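Local coordinates for protein laccase (Botrytis aclada, PDB 3SQR) that oxidises phenolic compounds such as hydroquinones with copper ions, reducing dioxygen to water, and probably takes part in breaking down lignin and detoxifying its products, at residues V394-T399 with T457-W462; N400-T405 with A532-A537; F257-K262 with L347-S352. All blocks are in the same frame, centred on the assembly; numbering follows the deposited sequence.

Contact 1. Residues V394-T399 with T457-W462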
ATOM      1  N   VAL A 394      -2.629   7.098  19.588  1.00 26.66           N
ATOM      2  CA  VAL A 394      -1.914   5.834  19.552  1.00 26.70           C
ATOM      3  C   VAL A 394      -1.022   5.693  20.777  1.00 26.47           C
ATOM      4  O   VAL A 394      -0.235   6.558  21.093  1.00 26.90           O
ATOM      5  CB  VAL A 394      -1.088   5.704  18.283  1.00 25.64           C
ATOM      6  CG1 VAL A 394      -0.442   4.318  18.175  1.00 26.69           C
ATOM      7  CG2 VAL A 394      -2.013   5.953  17.048  1.00 24.74           C
ATOM      8  N   SER A 395      -1.147   4.535  21.396  1.00 26.76           N
ATOM      9  CA  SER A 395      -0.269   4.127  22.462  1.00 28.80           C
ATOM     10  C   SER A 395       0.078   2.647  22.291  1.00 29.31           C
ATOM     11  O   SER A 395      -0.193   2.068  21.232  1.00 27.47           O
ATOM     12  CB  SER A 395      -0.927   4.425  23.821  1.00 28.34           C
ATOM     13  OG  SER A 395       0.044   4.291  24.827  1.00 29.98           O
ATOM     14  N   SER A 396       0.700   2.053  23.301  1.00 29.78           N
ATOM     15  CA  SER A 396       0.960   0.632  23.274  1.00 30.63           C
ATOM     16  C   SER A 396       0.669  -0.024  24.601  1.00 32.57           C
ATOM     17  O   SER A 396       0.565   0.653  25.635  1.00 29.65           O
ATOM     18  CB  SER A 396       2.394   0.359  22.851  1.00 31.88           C
ATOM     19  OG  SER A 396       3.277   0.859  23.826  1.00 30.99           O
ATOM     20  N   ALA A 397       0.553  -1.339  24.575  1.00 33.91           N
ATOM     21  CA  ALA A 397       0.257  -2.109  25.787  1.00 36.14           C
ATOM     22  C   ALA A 397       0.813  -3.483  25.551  1.00 38.49           C
ATOM     23  O   ALA A 397       1.332  -3.770  24.459  1.00 40.06           O
ATOM     24  CB  ALA A 397      -1.222  -2.174  26.074  1.00 35.22           C
ATOM     25  N   PHE A 398       0.811  -4.297  26.590  1.00 38.13           N
ATOM     26  CA  PHE A 398       1.302  -5.640  26.454  1.00 39.65           C
ATOM     27  C   PHE A 398       0.255  -6.533  27.069  1.00 41.10           C
ATOM     28  O   PHE A 398      -0.081  -6.403  28.254  1.00 42.92           O
ATOM     29  CB  PHE A 398       2.675  -5.806  27.119  1.00 39.41           C
ATOM     30  CG  PHE A 398       3.425  -7.013  26.635  1.00 42.17           C
ATOM     31  CD1 PHE A 398       3.057  -8.299  27.080  1.00 46.03           C
ATOM     32  CD2 PHE A 398       4.480  -6.883  25.736  1.00 44.56           C
ATOM     33  CE1 PHE A 398       3.734  -9.432  26.632  1.00 46.82           C
ATOM     34  CE2 PHE A 398       5.170  -8.009  25.272  1.00 47.58           C
ATOM     35  CZ  PHE A 398       4.797  -9.295  25.725  1.00 47.82           C
ATOM     36  N   THR A 399      -0.327  -7.391  26.257  1.00 41.69           N
ATOM     37  CA  THR A 399      -1.343  -8.305  26.740  1.00 42.71           C
ATOM     38  C   THR A 399      -0.708  -9.701  26.696  1.00 42.91           C
ATOM     39  O   THR A 399       0.157 -10.009  27.521  1.00 43.52           O
ATOM     40  CB  THR A 399      -2.643  -8.136  25.917  1.00 43.03           C
ATOM     41  OG1 THR A 399      -2.360  -8.370  24.536  1.00 43.44           O
ATOM     42  CG2 THR A 399      -3.226  -6.698  26.118  1.00 42.41           C
ATOM     43  N   THR A 457       2.891   7.280  21.760  1.00 26.14           N
ATOM     44  CA  THR A 457       3.589   6.058  22.143  1.00 25.96           C
ATOM     45  C   THR A 457       4.937   6.343  22.761  1.00 27.55           C
ATOM     46  O   THR A 457       5.506   5.469  23.425  1.00 29.19           O
ATOM     47  CB  THR A 457       3.870   5.095  20.953  1.00 24.40           C
ATOM     48  OG1 THR A 457       4.779   5.743  20.066  1.00 24.90           O
ATOM     49  CG2 THR A 457       2.574   4.732  20.260  1.00 26.04           C
ATOM     50  N   GLY A 458       5.491   7.510  22.442  1.00 28.95           N
ATOM     51  CA  GLY A 458       6.831   7.840  22.867  1.00 29.75           C
ATOM     52  C   GLY A 458       7.938   7.284  22.021  1.00 30.74           C
ATOM     53  O   GLY A 458       9.092   7.622  22.231  1.00 30.25           O
ATOM     54  N   PHE A 459       7.625   6.439  21.030  1.00 29.57           N
ATOM     55  CA  PHE A 459       8.682   5.733  20.301  1.00 29.06           C
ATOM     56  C   PHE A 459       9.173   6.523  19.107  1.00 28.51           C
ATOM     57  O   PHE A 459      10.222   6.247  18.544  1.00 29.15           O
ATOM     58  CB  PHE A 459       8.169   4.389  19.838  1.00 28.44           C
ATOM     59  CG  PHE A 459       7.727   3.503  20.934  1.00 28.02           C
ATOM     60  CD1 PHE A 459       8.532   3.223  22.025  1.00 28.22           C
ATOM     61  CD2 PHE A 459       6.465   2.918  20.879  1.00 31.10           C
ATOM     62  CE1 PHE A 459       8.099   2.362  23.037  1.00 28.55           C
ATOM     63  CE2 PHE A 459       6.033   2.078  21.904  1.00 30.46           C
ATOM     64  CZ  PHE A 459       6.846   1.800  22.968  1.00 29.03           C
ATOM     65  N   GLY A 460       8.411   7.538  18.691  1.00 27.79           N
ATOM     66  CA  GLY A 460       8.887   8.339  17.620  1.00 28.34           C
ATOM     67  C   GLY A 460       9.038   7.584  16.277  1.00 28.98           C
ATOM     68  O   GLY A 460       9.801   8.021  15.416  1.00 30.26           O
ATOM     69  N   ILE A 461       8.250   6.525  16.086  1.00 27.68           N
ATOM     70  CA  ILE A 461       8.209   5.817  14.787  1.00 26.62           C
ATOM     71  C   ILE A 461       7.307   6.580  13.799  1.00 25.55           C
ATOM     72  O   ILE A 461       6.266   7.067  14.202  1.00 26.07           O
ATOM     73  CB  ILE A 461       7.700   4.395  14.927  1.00 26.96           C
ATOM     74  CG1 ILE A 461       8.721   3.497  15.709  1.00 27.03           C
ATOM     75  CG2 ILE A 461       7.481   3.817  13.482  1.00 25.15           C
ATOM     76  CD1 ILE A 461       8.111   2.271  16.404  1.00 25.81           C
ATOM     77  N   TRP A 462       7.708   6.699  12.534  1.00 25.30           N
ATOM     78  CA  TRP A 462       6.825   7.321  11.508  1.00 24.77           C
ATOM     79  C   TRP A 462       5.954   6.245  10.836  1.00 26.01           C
ATOM     80  O   TRP A 462       6.475   5.448  10.026  1.00 25.47           O
ATOM     81  CB  TRP A 462       7.678   8.047  10.454  1.00 25.19           C
ATOM     82  CG  TRP A 462       8.295   9.281  10.971  1.00 27.18           C
ATOM     83  CD1 TRP A 462       9.194   9.379  11.987  1.00 30.22           C
ATOM     84  CD2 TRP A 462       8.068  10.622  10.503  1.00 30.25           C
ATOM     85  NE1 TRP A 462       9.575  10.688  12.157  1.00 32.58           N
ATOM     86  CE2 TRP A 462       8.873  11.475  11.283  1.00 27.85           C
ATOM     87  CE3 TRP A 462       7.270  11.170   9.503  1.00 29.08           C
ATOM     88  CZ2 TRP A 462       8.899  12.858  11.100  1.00 30.66           C
ATOM     89  CZ3 TRP A 462       7.293  12.575   9.311  1.00 32.08           C
ATOM     90  CH2 TRP A 462       8.105  13.386  10.109  1.00 30.44           C
TER
HETATM   91  O   HOH W   1       3.575   3.397  24.230  1.00 34.08           O

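Contact 2. Residues N400-T405 with A532-A537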
ATOM      1  N   ASN A 400      -1.065 -10.501  25.701  1.00 42.19           N
ATOM      2  CA  ASN A 400      -0.329 -11.694  25.394  1.00 41.90           C
ATOM      3  C   ASN A 400       0.989 -11.353  24.709  1.00 39.71           C
ATOM      4  O   ASN A 400       1.924 -12.162  24.690  1.00 39.61           O
ATOM      5  CB  ASN A 400      -1.173 -12.594  24.492  1.00 42.80           C
ATOM      6  CG  ASN A 400      -2.442 -13.061  25.176  1.00 47.47           C
ATOM      7  OD1 ASN A 400      -2.557 -13.028  26.410  0.50 48.34           O
ATOM      8  ND2 ASN A 400      -3.409 -13.516  24.375  1.00 52.77           N
ATOM      9  N   TYR A 401       1.041 -10.171  24.099  1.00 36.22           N
ATOM     10  CA  TYR A 401       2.221  -9.783  23.333  1.00 34.03           C
ATOM     11  C   TYR A 401       2.042  -8.291  23.133  1.00 32.20           C
ATOM     12  O   TYR A 401       1.078  -7.741  23.653  1.00 30.41           O
ATOM     13  CB  TYR A 401       2.300 -10.574  22.038  1.00 35.01           C
ATOM     14  CG  TYR A 401       1.042 -10.554  21.182  1.00 35.06           C
ATOM     15  CD1 TYR A 401       0.764  -9.472  20.342  1.00 34.27           C
ATOM     16  CD2 TYR A 401       0.112 -11.619  21.225  1.00 34.74           C
ATOM     17  CE1 TYR A 401      -0.383  -9.434  19.572  1.00 32.56           C
ATOM     18  CE2 TYR A 401      -1.024 -11.609  20.439  1.00 36.17           C
ATOM     19  CZ  TYR A 401      -1.270 -10.491  19.606  1.00 34.25           C
ATOM     20  OH  TYR A 401      -2.411 -10.465  18.848  1.00 34.34           O
ATOM     21  N   PHE A 402       2.997  -7.652  22.470  1.00 30.85           N
ATOM     22  CA  PHE A 402       3.021  -6.206  22.295  1.00 29.35           C
ATOM     23  C   PHE A 402       1.867  -5.833  21.379  1.00 28.84           C
ATOM     24  O   PHE A 402       1.742  -6.376  20.301  1.00 28.58           O
ATOM     25  CB  PHE A 402       4.320  -5.784  21.632  1.00 31.11           C
ATOM     26  CG  PHE A 402       4.512  -4.326  21.531  1.00 31.24           C
ATOM     27  CD1 PHE A 402       3.970  -3.602  20.466  1.00 34.19           C
ATOM     28  CD2 PHE A 402       5.283  -3.657  22.460  1.00 34.93           C
ATOM     29  CE1 PHE A 402       4.161  -2.243  20.367  1.00 35.70           C
ATOM     30  CE2 PHE A 402       5.481  -2.295  22.360  1.00 36.72           C
ATOM     31  CZ  PHE A 402       4.898  -1.587  21.301  1.00 36.44           C
ATOM     32  N   THR A 403       1.055  -4.896  21.817  1.00 28.85           N
ATOM     33  CA  THR A 403      -0.066  -4.424  21.034  1.00 28.48           C
ATOM     34  C   THR A 403       0.004  -2.912  20.979  1.00 29.02           C
ATOM     35  O   THR A 403       0.445  -2.275  21.930  1.00 29.52           O
ATOM     36  CB  THR A 403      -1.426  -4.797  21.604  1.00 29.33           C
ATOM     37  OG1 THR A 403      -1.621  -4.150  22.875  1.00 30.81           O
ATOM     38  CG2 THR A 403      -1.589  -6.287  21.776  1.00 28.97           C
ATOM     39  N   TRP A 404      -0.461  -2.359  19.861  1.00 27.07           N
ATOM     40  CA  TRP A 404      -0.736  -0.932  19.726  1.00 26.32           C
ATOM     41  C   TRP A 404      -2.200  -0.679  20.075  1.00 25.34           C
ATOM     42  O   TRP A 404      -3.068  -1.512  19.750  1.00 26.16           O
ATOM     43  CB  TRP A 404      -0.468  -0.451  18.284  1.00 26.84           C
ATOM     44  CG  TRP A 404       0.899  -0.734  17.798  1.00 27.70           C
ATOM     45  CD1 TRP A 404       1.282  -1.822  17.107  1.00 27.84           C
ATOM     46  CD2 TRP A 404       2.090   0.021  18.061  1.00 27.08           C
ATOM     47  NE1 TRP A 404       2.627  -1.769  16.857  1.00 27.99           N
ATOM     48  CE2 TRP A 404       3.157  -0.656  17.432  1.00 27.55           C
ATOM     49  CE3 TRP A 404       2.361   1.196  18.781  1.00 28.17           C
ATOM     50  CZ2 TRP A 404       4.459  -0.226  17.494  1.00 27.71           C
ATOM     51  CZ3 TRP A 404       3.678   1.640  18.821  1.00 30.51           C
ATOM     52  CH2 TRP A 404       4.709   0.930  18.184  1.00 31.59           C
ATOM     53  N   THR A 405      -2.497   0.502  20.615  1.00 26.79           N
ATOM     54  CA  THR A 405      -3.836   0.843  20.930  1.00 27.37           C
ATOM     55  C   THR A 405      -4.177   2.188  20.338  1.00 26.91           C
ATOM     56  O   THR A 405      -3.340   3.036  20.138  1.00 24.72           O
ATOM     57  CB  THR A 405      -4.057   0.881  22.478  1.00 27.97           C
ATOM     58  OG1 THR A 405      -3.177   1.888  22.991  1.00 27.74           O
ATOM     59  CG2 THR A 405      -3.768  -0.512  23.135  1.00 26.90           C
ATOM     60  N   ALA A 532       0.170  -3.453  12.035  1.00 24.29           N
ATOM     61  CA  ALA A 532      -1.186  -3.855  11.697  1.00 23.05           C
ATOM     62  C   ALA A 532      -1.603  -5.092  12.441  1.00 23.41           C
ATOM     63  O   ALA A 532      -2.682  -5.159  13.027  1.00 22.46           O
ATOM     64  CB  ALA A 532      -1.331  -4.055  10.123  1.00 24.14           C
ATOM     65  N   SER A 533      -0.736  -6.093  12.431  1.00 23.61           N
ATOM     66  CA  SER A 533      -1.010  -7.360  13.116  1.00 23.55           C
ATOM     67  C   SER A 533      -1.122  -7.199  14.657  1.00 23.59           C
ATOM     68  O   SER A 533      -1.923  -7.928  15.312  1.00 24.83           O
ATOM     69  CB  SER A 533       0.065  -8.347  12.794  1.00 23.27           C
ATOM     70  OG  SER A 533      -0.250  -8.952  11.564  1.00 24.17           O
ATOM     71  N   GLU A 534      -0.399  -6.208  15.167  1.00 23.83           N
ATOM     72  CA  GLU A 534      -0.430  -5.759  16.570  1.00 25.12           C
ATOM     73  C   GLU A 534      -1.567  -4.822  16.899  1.00 24.76           C
ATOM     74  O   GLU A 534      -1.593  -4.235  17.968  1.00 27.00           O
ATOM     75  CB  GLU A 534       0.935  -5.166  16.909  1.00 25.66           C
ATOM     76  CG  GLU A 534       1.980  -6.251  16.976  1.00 25.60           C
ATOM     77  CD  GLU A 534       3.389  -5.827  16.728  1.00 29.54           C
ATOM     78  OE1 GLU A 534       3.665  -4.621  16.653  1.00 27.71           O
ATOM     79  OE2 GLU A 534       4.264  -6.745  16.601  1.00 29.49           O
ATOM     80  N   GLY A 535      -2.515  -4.651  15.976  1.00 23.84           N
ATOM     81  CA  GLY A 535      -3.659  -3.875  16.217  1.00 23.56           C
ATOM     82  C   GLY A 535      -3.619  -2.372  16.077  1.00 22.63           C
ATOM     83  O   GLY A 535      -4.557  -1.686  16.572  1.00 22.94           O
ATOM     84  N   LEU A 536      -2.642  -1.809  15.365  1.00 22.85           N
ATOM     85  CA  LEU A 536      -2.630  -0.399  15.148  1.00 22.30           C
ATOM     86  C   LEU A 536      -3.553  -0.027  14.016  1.00 22.75           C
ATOM     87  O   LEU A 536      -3.127   0.174  12.884  1.00 22.98           O
ATOM     88  CB  LEU A 536      -1.192   0.123  14.822  1.00 21.91           C
ATOM     89  CG  LEU A 536      -0.918   1.530  15.267  1.00 21.55           C
ATOM     90  CD1 LEU A 536       0.566   1.865  15.097  1.00 24.91           C
ATOM     91  CD2 LEU A 536      -1.746   2.533  14.527  1.00 20.81           C
ATOM     92  N   ALA A 537      -4.803   0.121  14.349  1.00 23.71           N
ATOM     93  CA  ALA A 537      -5.833   0.190  13.370  1.00 23.05           C
ATOM     94  C   ALA A 537      -7.135   0.602  14.010  1.00 24.26           C
ATOM     95  O   ALA A 537      -7.373   0.311  15.169  1.00 24.78           O
ATOM     96  CB  ALA A 537      -5.985  -1.202  12.690  1.00 22.61           C
TER
HETATM   97  O   HOH W   2      -2.911  -8.178  17.699  1.00 27.06           O

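Contact 3. Residues F257-K262 with L347-S352. With SO4 (sulfate ion), chain M.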
ATOM      1  N   PHE A 257      18.214   2.204 -19.961  1.00 28.54           N
ATOM      2  CA  PHE A 257      17.760   3.431 -20.513  1.00 29.52           C
ATOM      3  C   PHE A 257      18.423   3.621 -21.905  1.00 32.26           C
ATOM      4  O   PHE A 257      19.597   3.247 -22.118  1.00 31.53           O
ATOM      5  CB  PHE A 257      18.149   4.652 -19.692  1.00 30.79           C
ATOM      6  CG  PHE A 257      17.270   4.975 -18.534  1.00 29.13           C
ATOM      7  CD1 PHE A 257      16.078   4.274 -18.270  1.00 31.14           C
ATOM      8  CD2 PHE A 257      17.645   5.969 -17.666  1.00 28.19           C
ATOM      9  CE1 PHE A 257      15.316   4.631 -17.165  1.00 30.28           C
ATOM     10  CE2 PHE A 257      16.867   6.319 -16.548  1.00 30.30           C
ATOM     11  CZ  PHE A 257      15.707   5.639 -16.331  1.00 28.49           C
ATOM     12  N   VAL A 258      17.621   4.155 -22.803  1.00 31.69           N
ATOM     13  CA  VAL A 258      18.036   4.695 -24.092  1.00 33.75           C
ATOM     14  C   VAL A 258      18.182   6.216 -23.985  1.00 33.99           C
ATOM     15  O   VAL A 258      17.319   6.976 -23.569  1.00 32.18           O
ATOM     16  CB  VAL A 258      17.023   4.346 -25.209  1.00 32.28           C
ATOM     17  CG1 VAL A 258      17.448   5.124 -26.551  1.00 35.43           C
ATOM     18  CG2 VAL A 258      16.937   2.855 -25.436  1.00 33.26           C
ATOM     19  N   GLU A 259      19.354   6.691 -24.369  1.00 34.13           N
ATOM     20  CA  GLU A 259      19.694   8.042 -24.157  1.00 34.61           C
ATOM     21  C   GLU A 259      18.647   8.980 -24.815  1.00 34.62           C
ATOM     22  O   GLU A 259      18.199   8.715 -25.916  1.00 35.03           O
ATOM     23  CB  GLU A 259      21.129   8.229 -24.746  1.00 35.23           C
ATOM     24  CG  GLU A 259      21.561   9.596 -24.667  1.00 34.87           C
ATOM     25  CD  GLU A 259      22.139  10.032 -23.351  1.00 34.89           C
ATOM     26  OE1 GLU A 259      22.885   9.293 -22.675  1.00 40.28           O
ATOM     27  OE2 GLU A 259      21.895  11.183 -23.010  1.00 38.06           O
ATOM     28  N   GLY A 260      18.258  10.030 -24.108  1.00 34.94           N
ATOM     29  CA  GLY A 260      17.266  11.017 -24.565  1.00 36.47           C
ATOM     30  C   GLY A 260      15.803  10.608 -24.364  1.00 36.25           C
ATOM     31  O   GLY A 260      14.919  11.406 -24.605  1.00 37.14           O
ATOM     32  N   THR A 261      15.558   9.396 -23.875  1.00 35.27           N
ATOM     33  CA  THR A 261      14.181   8.905 -23.703  1.00 33.23           C
ATOM     34  C   THR A 261      13.679   9.338 -22.306  1.00 32.60           C
ATOM     35  O   THR A 261      14.448   9.329 -21.328  1.00 31.82           O
ATOM     36  CB  THR A 261      14.124   7.391 -23.832  1.00 33.76           C
ATOM     37  OG1 THR A 261      14.634   6.961 -25.101  1.00 32.64           O
ATOM     38  CG2 THR A 261      12.661   6.839 -23.736  1.00 30.63           C
ATOM     39  N   LYS A 262      12.400   9.724 -22.211  1.00 30.23           N
ATOM     40  CA  LYS A 262      11.790   9.987 -20.897  1.00 30.04           C
ATOM     41  C   LYS A 262      10.995   8.744 -20.471  1.00 28.34           C
ATOM     42  O   LYS A 262      10.174   8.224 -21.234  1.00 27.04           O
ATOM     43  CB  LYS A 262      10.908  11.204 -20.929  1.00 30.33           C
ATOM     44  CG  LYS A 262      11.644  12.525 -21.145  1.00 34.06           C
ATOM     45  CD  LYS A 262      10.563  13.584 -21.261  1.00 34.95           C
ATOM     46  CE  LYS A 262      11.116  14.989 -21.406  1.00 40.28           C
ATOM     47  NZ  LYS A 262       9.975  15.910 -21.746  1.00 40.58           N
ATOM     48  N   LEU A 347      21.095   0.740 -13.117  1.00 26.26           N
ATOM     49  CA  LEU A 347      20.655   1.374 -14.298  1.00 26.03           C
ATOM     50  C   LEU A 347      21.799   1.305 -15.332  1.00 27.07           C
ATOM     51  O   LEU A 347      22.899   1.663 -14.985  1.00 26.76           O
ATOM     52  CB  LEU A 347      20.396   2.830 -14.013  1.00 26.22           C
ATOM     53  CG  LEU A 347      19.934   3.624 -15.237  1.00 26.98           C
ATOM     54  CD1 LEU A 347      18.530   3.228 -15.631  1.00 32.84           C
ATOM     55  CD2 LEU A 347      19.998   5.101 -14.919  1.00 27.67           C
ATOM     56  N   ARG A 348      21.499   0.817 -16.518  1.00 27.33           N
ATOM     57  CA  ARG A 348      22.485   0.723 -17.642  1.00 29.24           C
ATOM     58  C   ARG A 348      21.978   1.497 -18.821  1.00 30.68           C
ATOM     59  O   ARG A 348      20.800   1.402 -19.203  1.00 29.85           O
ATOM     60  CB  ARG A 348      22.671  -0.713 -18.043  1.00 29.04           C
ATOM     61  CG  ARG A 348      23.102  -1.612 -16.908  1.00 30.58           C
ATOM     62  CD  ARG A 348      23.568  -2.916 -17.502  1.00 32.78           C
ATOM     63  NE  ARG A 348      23.893  -3.915 -16.532  1.00 34.06           N
ATOM     64  CZ  ARG A 348      24.960  -3.878 -15.746  1.00 34.97           C
ATOM     65  NH1 ARG A 348      25.825  -2.870 -15.793  1.00 36.58           N
ATOM     66  NH2 ARG A 348      25.156  -4.862 -14.904  1.00 34.72           N
ATOM     67  N   TYR A 349      22.876   2.248 -19.463  1.00 31.40           N
ATOM     68  CA  TYR A 349      22.556   2.852 -20.757  1.00 31.71           C
ATOM     69  C   TYR A 349      22.995   1.937 -21.860  1.00 32.95           C
ATOM     70  O   TYR A 349      22.626   2.120 -23.023  1.00 34.92           O
ATOM     71  CB  TYR A 349      23.237   4.210 -20.885  1.00 32.16           C
ATOM     72  CG  TYR A 349      22.526   5.396 -20.254  1.00 29.37           C
ATOM     73  CD1 TYR A 349      22.458   5.537 -18.871  1.00 31.00           C
ATOM     74  CD2 TYR A 349      21.896   6.353 -21.032  1.00 28.49           C
ATOM     75  CE1 TYR A 349      21.824   6.603 -18.298  1.00 30.75           C
ATOM     76  CE2 TYR A 349      21.273   7.463 -20.451  1.00 30.10           C
ATOM     77  CZ  TYR A 349      21.229   7.557 -19.087  1.00 29.25           C
ATOM     78  OH  TYR A 349      20.654   8.601 -18.464  1.00 32.67           O
ATOM     79  N   ASP A 350      23.804   0.961 -21.509  1.00 33.93           N
ATOM     80  CA  ASP A 350      24.194  -0.053 -22.448  1.00 36.58           C
ATOM     81  C   ASP A 350      23.950  -1.389 -21.772  1.00 37.03           C
ATOM     82  O   ASP A 350      24.673  -1.792 -20.855  1.00 37.06           O
ATOM     83  CB  ASP A 350      25.674   0.136 -22.819  1.00 37.57           C
ATOM     84  CG  ASP A 350      26.210  -0.998 -23.683  1.00 41.40           C
ATOM     85  OD1 ASP A 350      25.430  -1.895 -24.081  1.00 42.59           O
ATOM     86  OD2 ASP A 350      27.440  -0.985 -23.959  1.00 47.71           O
ATOM     87  N   SER A 351      22.939  -2.082 -22.268  1.00 39.10           N
ATOM     88  CA  SER A 351      22.406  -3.313 -21.655  1.00 40.30           C
ATOM     89  C   SER A 351      23.393  -4.468 -21.729  1.00 41.71           C
ATOM     90  O   SER A 351      23.243  -5.467 -21.007  1.00 41.04           O
ATOM     91  CB  SER A 351      21.065  -3.728 -22.300  1.00 40.63           C
ATOM     92  OG  SER A 351      21.161  -4.011 -23.705  1.00 42.51           O
ATOM     93  N   SER A 352      24.382  -4.329 -22.618  1.00 42.14           N
ATOM     94  CA  SER A 352      25.407  -5.336 -22.767  1.00 42.39           C
ATOM     95  C   SER A 352      26.516  -5.159 -21.735  1.00 41.83           C
ATOM     96  O   SER A 352      27.326  -6.059 -21.551  1.00 43.60           O
ATOM     97  CB  SER A 352      25.939  -5.315 -24.204  1.00 41.96           C
ATOM     98  OG  SER A 352      26.881  -4.282 -24.323  1.00 46.15           O
TER
HETATM   99  S   SO4 M 562      22.191  -7.281 -16.238  0.50 43.89           S
HETATM  100  O1  SO4 M 562      22.858  -8.478 -16.725  0.50 41.56           O
HETATM  101  O2  SO4 M 562      20.918  -7.694 -15.637  0.50 38.65           O
HETATM  102  O3  SO4 M 562      22.989  -6.622 -15.218  0.50 37.56           O
HETATM  103  O4  SO4 M 562      21.961  -6.370 -17.372  0.50 36.34           O

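Contact 1. Residues V394-T399 with T457-W462
Thr457 lays its methyl CG2 against the backbone of strand 387-398, 3.6 Å from Ser395 CA, and alongside Val394, the two side chains pointing the same way, with Val394 CG1 3.7 Å from Thr457 CG2. The contact belongs to the third cupredoxin-like domain of this multicopper oxidase, where the loop between strands 448-455 and 463-467 leads into His463, a ligand of the type 1 copper. Thr457 starts an ST turn: with chi1 at 65°, OG1 sits between its own N and C and takes the N-H of Phe459 in a nearly straight bond (3.1 Å, 171°), while Asp455 holds the same hydroxyl from the preceding strand. No direct hydrogen bond crosses the contact; Thr457 N comes near Val394 O, but at a poor angle. The Phe459 ring folds back against its own loop, with Thr457 O 3.6 Å from the ring plane, over its centre. Ser396 meets this ring at the edge, near its plane, with OG 3.6 Å from Phe459 CE2. A single water provides the polar link, lying 2.6 Å from Ser396 OG and donating to Thr457 O at 2.9 Å.

Contact 2. Residues N400-T405 with A532-A537
Chi1 of -56° at Trp404 and -70° at Glu534 sets both CG atoms anti to their carbonyl carbons, and the Glu534 chain, extended beyond CG, then brings OE1 to Trp404 NE1, somewhat out of the indole plane and on the side that Phe402 covers. OE1 thereby receives Trp404 NE1 at 3.0 Å. The bond is weak, because its angle at hydrogen is well short of straight. Nearer the backbone, Glu534 CB packs 3.4 Å from Trp404 CD1. The backbones are joined more firmly: Trp404 N donates to Glu534 O at 2.9 Å, and Thr403 CA adds a C-H...O contact to that oxygen.

Glu534 and Gly535 follow helix 529-533, which ends in a Schellman motif. Gly535, at positive phi, is its C-prime residue, with Gly535 N bonded to Ala532 O and Leu536 N to His531 O; Leu536 then centres an inverse gamma turn. This places the helix end against the edge strand 402-406 of the third cupredoxin-like domain, next to the type 1 copper site: the Trp404 ring meets His531 and stands edge-to-face with His463, while Leu536 touches Cys526, all three being copper ligands.

The indole is held on two faces. Leu536 CD1 lies over one, 4.0 Å from the centroid of the five-membered ring and 22° off its normal, and Phe402 CE1 lies 3.4 Å above the other, toward the rim. Phe402 O, buried here near Glu534 CG, has no polar partner in the model. At the far end, water 2 bridges Tyr401 OH and Ser533 O, at 2.6 Å from each; it donates to Ser533 O and lies in the plane of the tyrosine ring, at its edge.

Contact 3. Residues F257-K262 with L347-S352
Phe257 and Leu347 cross at about a right angle, and the leucine methyl CD1 stands almost squarely over the phenyl ring, 3.4 Å from its centroid and 7° off the normal. That is tight packing for a CH-pi contact. Against Tyr349 the phenyl ring is turned by 86°: its edge is directed at the tyrosine face in a T-shaped pair with centroids 6.0 Å apart, and Phe257 CB sits over the centre of that face. Chi1 of -83° at Tyr349 swings the ring in toward Phe257, although its first bond runs neither into the contact nor out of it. Glu259, its chain bent at chi2, comes obliquely to the side of the tyrosine plane opposite Phe257 CB, OE1 3.3 Å from Tyr349 CE2.

The main chains join through Phe257 N, which donates to Arg348 O at 2.8 Å, and through a C-H...O contact of Tyr349 CA with Phe257 O (3.3 Å). The first bond of the Arg348 side chain leads away from 257-262, and its NE and NH2 both bind a sulfate, probably from the crystallisation liquor, with NH2 2.8 Å from O3; Lys251 is a second partner of that ion, while Ala355 O takes Arg348 NH1.

This is packing of the second cupredoxin-like domain, away from the copper sites. The parallel pairing of strands 254-256 and 344-348 carries on at their ends, a type II turn from Val258 to Thr261 leads on to strand 262-269, Tyr349 OH bonds His283 and Ala319, and Phe257 also stacks on Tyr263 and rests on Val315 of strand 310-316.

How the contacts relate
Contacts 1 and 2 adjoin, their centres 9 Å apart, because strands 387-398 and 402-406 are antiparallel neighbours at one side of a six-stranded sheet; Ala397 N lies 2.8 Å from Thr403 O between them. Their segments alternate along the chain, 394-399, 400-405, 457-462 and 532-537, so one hairpin meets both the loop before His463 and the helix end after His531, two ligands of the type 1 copper. Contact 3 closes earlier in the sequence and lies in the preceding cupredoxin-like domain, about 46 Å from either centre and on the opposite side of the chain's centre. It therefore concerns that domain's own packing, whereas contacts 1 and 2 border the type 1 copper site.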